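Local coordinates for protein uronate isomerase (Caulobacter crescentus, PDB 2Q01) that catalyses the isomerisation of D-glucuronate to D-fructuronate and of D-galacturonate to D-tagaturonate in bacterial pentose and glucuronate interconversion, at residues 393-404 / 431-442. Numbering follows the deposited sequence.
Sequences PEGMMRFREQVT and VARRVDSAFLAR
Knobs-into-holes packing joins two helices in the C-terminal part of this TIM-barrel-clan isomerase: Phe439 of helix 431-442 is the knob, and Met397, Arg400, Glu401 and Thr404 of helix 393-404 form its hole. The segment axes run 9.7 Å apart and cross at -43°. A chi1 of 174° turns the Phe439 side chain away from its own backbone N and brings the ring onto the other helix, where Arg400 CB covers one face over the ring centre in a CH-pi contact, 3.6 Å from the centroid. Met397 SD approaches the same ring obliquely in a Met-aromatic contact, 4.0 Å from Phe439 CD1, while the bent end of its chain carries Met397 CE to Val435 CG1 and Ala438 CB. Thr404 OG1 stands near Phe439 CE2 but donates its hydrogen bond to Arg400 O (2.6 Å), on a lone pair in the carbonyl plane. With the knob cut back to an alanine here, Arg400 CB would probably have no aromatic face to rest on, and a gap would open beside Met397. Farther toward the N-terminal ends, Met396 SD rests on Val431 CG1, and Val435 CG1 touches Met396 CB at 3.9 Å. Charges flank this apolar strip. Arg400 NE makes a long salt bridge to Asp436 OD2 (3.6 Å), the guanidinium and carboxylate planes 70° apart; a water donating to Asp436 OD1 also accepts a weak bond from Arg400 NH1. Arg442 has a second carboxylate partner, Glu394 of the third subunit, which ties the pair to the subunit interface. Within the chain, Glu401 OE2 meets the guanidinium edge at Arg442 NH2, 3.0 Å away.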
ATOM      1  N   PRO B 393       3.982  -8.985 -13.505  1.00 47.47           N
ATOM      2  CA  PRO B 393       4.244  -7.661 -14.095  1.00 45.78           C
ATOM      3  C   PRO B 393       3.978  -6.453 -13.183  1.00 47.65           C
ATOM      4  O   PRO B 393       4.875  -5.628 -12.983  1.00 46.11           O
ATOM      5  CB  PRO B 393       3.307  -7.637 -15.305  1.00 51.89           C
ATOM      6  CG  PRO B 393       3.259  -9.047 -15.744  1.00 45.19           C
ATOM      7  CD  PRO B 393       3.318  -9.874 -14.483  1.00 54.08           C
ATOM      8  N   GLU B 394       2.769  -6.363 -12.631  1.00 42.98           N
ATOM      9  CA  GLU B 394       2.432  -5.299 -11.680  1.00 48.10           C
ATOM     10  C   GLU B 394       3.178  -5.405 -10.346  1.00 41.96           C
ATOM     11  O   GLU B 394       3.502  -4.391  -9.736  1.00 40.92           O
ATOM     12  CB  GLU B 394       0.919  -5.233 -11.442  1.00 49.52           C
ATOM     13  CG  GLU B 394       0.263  -3.941 -11.910  1.00 65.65           C
ATOM     14  CD  GLU B 394       0.187  -3.808 -13.420  1.00 74.11           C
ATOM     15  OE1 GLU B 394      -0.600  -4.547 -14.047  1.00 90.70           O
ATOM     16  OE2 GLU B 394       0.900  -2.947 -13.976  1.00 76.50           O
ATOM     17  N   GLY B 395       3.452  -6.630  -9.907  1.00 38.82           N
ATOM     18  CA  GLY B 395       4.098  -6.872  -8.622  1.00 37.00           C
ATOM     19  C   GLY B 395       5.574  -6.539  -8.628  1.00 39.00           C
ATOM     20  O   GLY B 395       6.065  -5.862  -7.722  1.00 48.90           O
ATOM     21  N   MET B 396       6.285  -7.013  -9.646  1.00 32.12           N
ATOM     22  CA  MET B 396       7.710  -6.732  -9.781  1.00 32.40           C
ATOM     23  C   MET B 396       7.963  -5.238  -9.951  1.00 36.79           C
ATOM     24  O   MET B 396       8.942  -4.700  -9.433  1.00 44.74           O
ATOM     25  CB  MET B 396       8.299  -7.503 -10.964  1.00 37.54           C
ATOM     26  CG  MET B 396       7.946  -8.981 -10.979  1.00 46.40           C
ATOM     27  SD  MET B 396       8.464  -9.805 -12.497  1.00 43.11           S
ATOM     28  CE  MET B 396       8.508 -11.512 -11.958  1.00 46.29           C
ATOM     29  N   MET B 397       7.073  -4.572 -10.680  1.00 30.42           N
ATOM     30  CA  MET B 397       7.175  -3.139 -10.896  1.00 36.97           C
ATOM     31  C   MET B 397       6.994  -2.393  -9.587  1.00 25.93           C
ATOM     32  O   MET B 397       7.754  -1.475  -9.297  1.00 44.74           O
ATOM     33  CB  MET B 397       6.149  -2.668 -11.935  1.00 32.75           C
ATOM     34  CG  MET B 397       6.314  -1.214 -12.394  1.00 50.20           C
ATOM     35  SD  MET B 397       7.818  -0.878 -13.349  1.00 44.42           S
ATOM     36  CE  MET B 397       7.560  -1.894 -14.800  1.00 52.71           C
ATOM     37  N   ARG B 398       5.992  -2.792  -8.800  1.00 37.21           N
ATOM     38  CA  ARG B 398       5.737  -2.183  -7.489  1.00 24.68           C
ATOM     39  C   ARG B 398       6.926  -2.358  -6.546  1.00 35.33           C
ATOM     40  O   ARG B 398       7.307  -1.417  -5.851  1.00 34.89           O
ATOM     41  CB  ARG B 398       4.463  -2.735  -6.858  1.00 36.07           C
ATOM     42  CG  ARG B 398       3.192  -2.081  -7.373  1.00 38.58           C
ATOM     43  CD  ARG B 398       2.013  -2.358  -6.467  1.00 46.50           C
ATOM     44  NE  ARG B 398       1.649  -3.775  -6.435  1.00 36.89           N
ATOM     45  CZ  ARG B 398       0.765  -4.348  -7.248  1.00 41.63           C
ATOM     46  NH1 ARG B 398       0.499  -5.646  -7.131  1.00 28.48           N
ATOM     47  NH2 ARG B 398       0.150  -3.631  -8.182  1.00 34.90           N
ATOM     48  N   PHE B 399       7.513  -3.554  -6.549  1.00 28.52           N
ATOM     49  CA  PHE B 399       8.755  -3.810  -5.848  1.00 33.94           C
ATOM     50  C   PHE B 399       9.816  -2.782  -6.245  1.00 40.92           C
ATOM     51  O   PHE B 399      10.301  -2.055  -5.385  1.00 47.38           O
ATOM     52  CB  PHE B 399       9.233  -5.245  -6.100  1.00 34.00           C
ATOM     53  CG  PHE B 399      10.551  -5.572  -5.448  1.00 34.59           C
ATOM     54  CD1 PHE B 399      11.728  -5.591  -6.191  1.00 46.20           C
ATOM     55  CD2 PHE B 399      10.618  -5.860  -4.093  1.00 35.07           C
ATOM     56  CE1 PHE B 399      12.949  -5.889  -5.590  1.00 37.74           C
ATOM     57  CE2 PHE B 399      11.838  -6.163  -3.484  1.00 20.29           C
ATOM     58  CZ  PHE B 399      13.000  -6.174  -4.232  1.00 32.28           C
ATOM     59  N   ARG B 400      10.133  -2.693  -7.538  1.00 40.17           N
ATOM     60  CA  ARG B 400      11.129  -1.732  -8.049  1.00 42.36           C
ATOM     61  C   ARG B 400      10.801  -0.271  -7.731  1.00 37.20           C
ATOM     62  O   ARG B 400      11.697   0.506  -7.409  1.00 45.00           O
ATOM     63  CB  ARG B 400      11.353  -1.893  -9.562  1.00 39.60           C
ATOM     64  CG  ARG B 400      12.102  -3.161  -9.990  1.00 41.20           C
ATOM     65  CD  ARG B 400      13.536  -3.230  -9.443  1.00 45.22           C
ATOM     66  NE  ARG B 400      14.150  -4.531  -9.726  1.00 48.82           N
ATOM     67  CZ  ARG B 400      15.178  -5.057  -9.057  1.00 44.26           C
ATOM     68  NH1 ARG B 400      15.645  -6.251  -9.405  1.00 47.50           N
ATOM     69  NH2 ARG B 400      15.739  -4.405  -8.042  1.00 51.27           N
ATOM     70  N   GLU B 401       9.522   0.091  -7.814  1.00 39.06           N
ATOM     71  CA  GLU B 401       9.062   1.443  -7.477  1.00 35.33           C
ATOM     72  C   GLU B 401       9.136   1.781  -5.984  1.00 36.88           C
ATOM     73  O   GLU B 401       9.279   2.947  -5.618  1.00 50.15           O
ATOM     74  CB  GLU B 401       7.634   1.659  -7.969  1.00 41.28           C
ATOM     75  CG  GLU B 401       7.501   1.854  -9.472  1.00 54.56           C
ATOM     76  CD  GLU B 401       6.051   1.922  -9.935  1.00 73.80           C
ATOM     77  OE1 GLU B 401       5.136   1.829  -9.084  1.00 68.54           O
ATOM     78  OE2 GLU B 401       5.827   2.071 -11.155  1.00 87.37           O
ATOM     79  N   GLN B 402       9.037   0.771  -5.125  1.00 34.99           N
ATOM     80  CA  GLN B 402       8.942   1.007  -3.676  1.00 39.48           C
ATOM     81  C   GLN B 402      10.229   0.747  -2.882  1.00 36.72           C
ATOM     82  O   GLN B 402      10.392   1.262  -1.781  1.00 37.24           O
ATOM     83  CB  GLN B 402       7.757   0.237  -3.085  1.00 34.37           C
ATOM     84  CG  GLN B 402       6.425   0.950  -3.319  1.00 43.08           C
ATOM     85  CD  GLN B 402       5.208   0.061  -3.177  1.00 50.38           C
ATOM     86  OE1 GLN B 402       4.145   0.375  -3.711  1.00 57.09           O
ATOM     87  NE2 GLN B 402       5.350  -1.052  -2.464  1.00 61.66           N
ATOM     88  N   VAL B 403      11.142  -0.012  -3.472  1.00 32.03           N
ATOM     89  CA  VAL B 403      12.333  -0.507  -2.795  1.00 40.36           C
ATOM     90  C   VAL B 403      13.620   0.234  -3.196  1.00 41.20           C
ATOM     91  O   VAL B 403      14.515   0.431  -2.365  1.00 41.29           O
ATOM     92  CB  VAL B 403      12.438  -2.047  -3.023  1.00 33.15           C
ATOM     93  CG1 VAL B 403      13.872  -2.542  -3.163  1.00 43.69           C
ATOM     94  CG2 VAL B 403      11.681  -2.783  -1.944  1.00 33.62           C
ATOM     95  N   THR B 404      13.685   0.664  -4.457  1.00 41.61           N
ATOM     96  CA  THR B 404      14.904   1.217  -5.060  1.00 41.44           C
ATOM     97  C   THR B 404      15.433   2.474  -4.366  1.00 36.49           C
ATOM     98  O   THR B 404      16.632   2.606  -4.127  1.00 40.38           O
ATOM     99  CB  THR B 404      14.676   1.523  -6.557  1.00 41.88           C
ATOM    100  OG1 THR B 404      14.271   0.327  -7.226  1.00 43.15           O
ATOM    101  CG2 THR B 404      15.933   2.059  -7.217  1.00 33.97           C
ATOM    102  N   VAL B 431       9.948 -12.632 -18.338  1.00 33.08           N
ATOM    103  CA  VAL B 431       9.087 -11.609 -17.722  1.00 27.22           C
ATOM    104  C   VAL B 431       9.897 -10.707 -16.784  1.00 33.36           C
ATOM    105  O   VAL B 431       9.756  -9.487 -16.817  1.00 33.17           O
ATOM    106  CB  VAL B 431       7.899 -12.259 -16.958  1.00 33.46           C
ATOM    107  CG1 VAL B 431       7.135 -11.246 -16.098  1.00 33.10           C
ATOM    108  CG2 VAL B 431       6.959 -12.920 -17.915  1.00 34.08           C
ATOM    109  N   ALA B 432      10.761 -11.318 -15.972  1.00 34.51           N
ATOM    110  CA  ALA B 432      11.654 -10.582 -15.068  1.00 35.89           C
ATOM    111  C   ALA B 432      12.535  -9.602 -15.822  1.00 29.56           C
ATOM    112  O   ALA B 432      12.693  -8.457 -15.411  1.00 29.76           O
ATOM    113  CB  ALA B 432      12.515 -11.547 -14.289  1.00 36.77           C
ATOM    114  N   ARG B 433      13.094 -10.066 -16.936  1.00 34.84           N
ATOM    115  CA  ARG B 433      13.998  -9.268 -17.765  1.00 26.26           C
ATOM    116  C   ARG B 433      13.320  -8.094 -18.484  1.00 31.84           C
ATOM    117  O   ARG B 433      13.908  -7.018 -18.588  1.00 34.96           O
ATOM    118  CB  ARG B 433      14.737 -10.179 -18.740  1.00 29.18           C
ATOM    119  CG  ARG B 433      15.715 -11.108 -18.029  1.00 30.87           C
ATOM    120  CD  ARG B 433      16.175 -12.277 -18.888  1.00 31.61           C
ATOM    121  NE  ARG B 433      17.059 -13.140 -18.105  1.00 43.99           N
ATOM    122  CZ  ARG B 433      17.875 -14.065 -18.601  1.00 38.05           C
ATOM    123  NH1 ARG B 433      17.943 -14.290 -19.908  1.00 35.79           N
ATOM    124  NH2 ARG B 433      18.635 -14.767 -17.777  1.00 39.55           N
ATOM    125  N   ARG B 434      12.081  -8.289 -18.938  1.00 29.64           N
ATOM    126  CA  ARG B 434      11.317  -7.236 -19.617  1.00 30.20           C
ATOM    127  C   ARG B 434      10.827  -6.155 -18.675  1.00 35.43           C
ATOM    128  O   ARG B 434      10.859  -4.973 -19.024  1.00 42.69           O
ATOM    129  CB  ARG B 434      10.120  -7.827 -20.358  1.00 30.45           C
ATOM    130  CG  ARG B 434      10.519  -8.692 -21.519  1.00 23.87           C
ATOM    131  CD  ARG B 434       9.335  -9.293 -22.233  1.00 24.82           C
ATOM    132  NE  ARG B 434       9.809  -9.992 -23.418  1.00 46.27           N
ATOM    133  CZ  ARG B 434       9.808  -9.478 -24.643  1.00 33.75           C
ATOM    134  NH1 ARG B 434      10.284 -10.191 -25.647  1.00 28.67           N
ATOM    135  NH2 ARG B 434       9.316  -8.266 -24.863  1.00 25.84           N
ATOM    136  N   VAL B 435      10.359  -6.564 -17.494  1.00 42.73           N
ATOM    137  CA  VAL B 435       9.862  -5.633 -16.471  1.00 34.16           C
ATOM    138  C   VAL B 435      10.998  -4.784 -15.896  1.00 34.69           C
ATOM    139  O   VAL B 435      10.842  -3.568 -15.729  1.00 44.64           O
ATOM    140  CB  VAL B 435       9.072  -6.364 -15.356  1.00 39.36           C
ATOM    141  CG1 VAL B 435       8.755  -5.431 -14.188  1.00 35.30           C
ATOM    142  CG2 VAL B 435       7.788  -6.932 -15.916  1.00 25.49           C
ATOM    143  N   ASP B 436      12.139  -5.420 -15.626  1.00 28.60           N
ATOM    144  CA  ASP B 436      13.355  -4.708 -15.214  1.00 37.28           C
ATOM    145  C   ASP B 436      13.831  -3.742 -16.296  1.00 35.85           C
ATOM    146  O   ASP B 436      14.286  -2.637 -15.982  1.00 42.00           O
ATOM    147  CB  ASP B 436      14.487  -5.682 -14.865  1.00 43.65           C
ATOM    148  CG  ASP B 436      14.276  -6.388 -13.527  1.00 73.99           C
ATOM    149  OD1 ASP B 436      15.138  -7.222 -13.168  1.00 87.87           O
ATOM    150  OD2 ASP B 436      13.265  -6.123 -12.834  1.00 89.00           O
ATOM    151  N   SER B 437      13.730  -4.164 -17.558  1.00 32.41           N
ATOM    152  CA  SER B 437      14.048  -3.300 -18.695  1.00 30.60           C
ATOM    153  C   SER B 437      13.103  -2.111 -18.782  1.00 33.75           C
ATOM    154  O   SER B 437      13.553  -0.995 -19.014  1.00 46.16           O
ATOM    155  CB  SER B 437      14.022  -4.077 -20.006  1.00 24.90           C
ATOM    156  OG  SER B 437      15.075  -5.016 -20.033  1.00 38.28           O
ATOM    157  N   ALA B 438      11.808  -2.358 -18.580  1.00 28.84           N
ATOM    158  CA  ALA B 438      10.784  -1.309 -18.571  1.00 29.08           C
ATOM    159  C   ALA B 438      10.992  -0.274 -17.467  1.00 32.82           C
ATOM    160  O   ALA B 438      10.818   0.927 -17.693  1.00 41.63           O
ATOM    161  CB  ALA B 438       9.407  -1.929 -18.450  1.00 28.70           C
ATOM    162  N   PHE B 439      11.364  -0.746 -16.277  1.00 37.00           N
ATOM    163  CA  PHE B 439      11.564   0.132 -15.128  1.00 29.92           C
ATOM    164  C   PHE B 439      12.783   1.033 -15.294  1.00 27.90           C
ATOM    165  O   PHE B 439      12.702   2.238 -15.061  1.00 33.04           O
ATOM    166  CB  PHE B 439      11.667  -0.677 -13.827  1.00 37.19           C
ATOM    167  CG  PHE B 439      12.013   0.159 -12.629  1.00 25.24           C
ATOM    168  CD1 PHE B 439      11.073   1.032 -12.078  1.00 28.72           C
ATOM    169  CD2 PHE B 439      13.283   0.083 -12.053  1.00 30.41           C
ATOM    170  CE1 PHE B 439      11.389   1.820 -10.969  1.00 25.13           C
ATOM    171  CE2 PHE B 439      13.608   0.863 -10.943  1.00 20.05           C
ATOM    172  CZ  PHE B 439      12.661   1.737 -10.403  1.00 23.75           C
ATOM    173  N   LEU B 440      13.906   0.431 -15.681  1.00 27.38           N
ATOM    174  CA  LEU B 440      15.130   1.158 -16.010  1.00 29.08           C
ATOM    175  C   LEU B 440      14.938   2.163 -17.151  1.00 34.95           C
ATOM    176  O   LEU B 440      15.465   3.277 -17.096  1.00 39.37           O
ATOM    177  CB  LEU B 440      16.240   0.172 -16.367  1.00 26.13           C
ATOM    178  CG  LEU B 440      17.302  -0.258 -15.348  1.00 35.90           C
ATOM    179  CD1 LEU B 440      16.883  -0.018 -13.915  1.00 34.04           C
ATOM    180  CD2 LEU B 440      17.677  -1.719 -15.566  1.00 29.89           C
ATOM    181  N   ALA B 441      14.174   1.764 -18.169  1.00 34.09           N
ATOM    182  CA  ALA B 441      13.823   2.630 -19.304  1.00 32.69           C
ATOM    183  C   ALA B 441      13.062   3.879 -18.896  1.00 33.87           C
ATOM    184  O   ALA B 441      13.264   4.941 -19.480  1.00 46.46           O
ATOM    185  CB  ALA B 441      13.013   1.869 -20.300  1.00 33.54           C
ATOM    186  N   ARG B 442      12.188   3.752 -17.896  1.00 42.33           N
ATOM    187  CA  ARG B 442      11.452   4.902 -17.375  1.00 26.64           C
ATOM    188  C   ARG B 442      12.370   5.828 -16.585  1.00 38.33           C
ATOM    189  O   ARG B 442      12.151   7.039 -16.556  1.00 43.37           O
ATOM    190  CB  ARG B 442      10.285   4.460 -16.503  1.00 30.95           C
ATOM    191  CG  ARG B 442       9.042   5.317 -16.688  1.00 52.09           C
ATOM    192  CD  ARG B 442       8.522   5.871 -15.373  1.00 54.95           C
ATOM    193  NE  ARG B 442       8.174   4.830 -14.409  1.00 59.11           N
ATOM    194  CZ  ARG B 442       8.022   5.042 -13.105  1.00 65.23           C
ATOM    195  NH1 ARG B 442       8.189   6.262 -12.601  1.00 48.59           N
ATOM    196  NH2 ARG B 442       7.706   4.034 -12.304  1.00 65.32           N
TER
HETATM  197  O   HOH W   1      15.551  -9.139 -11.181  1.00 56.45           O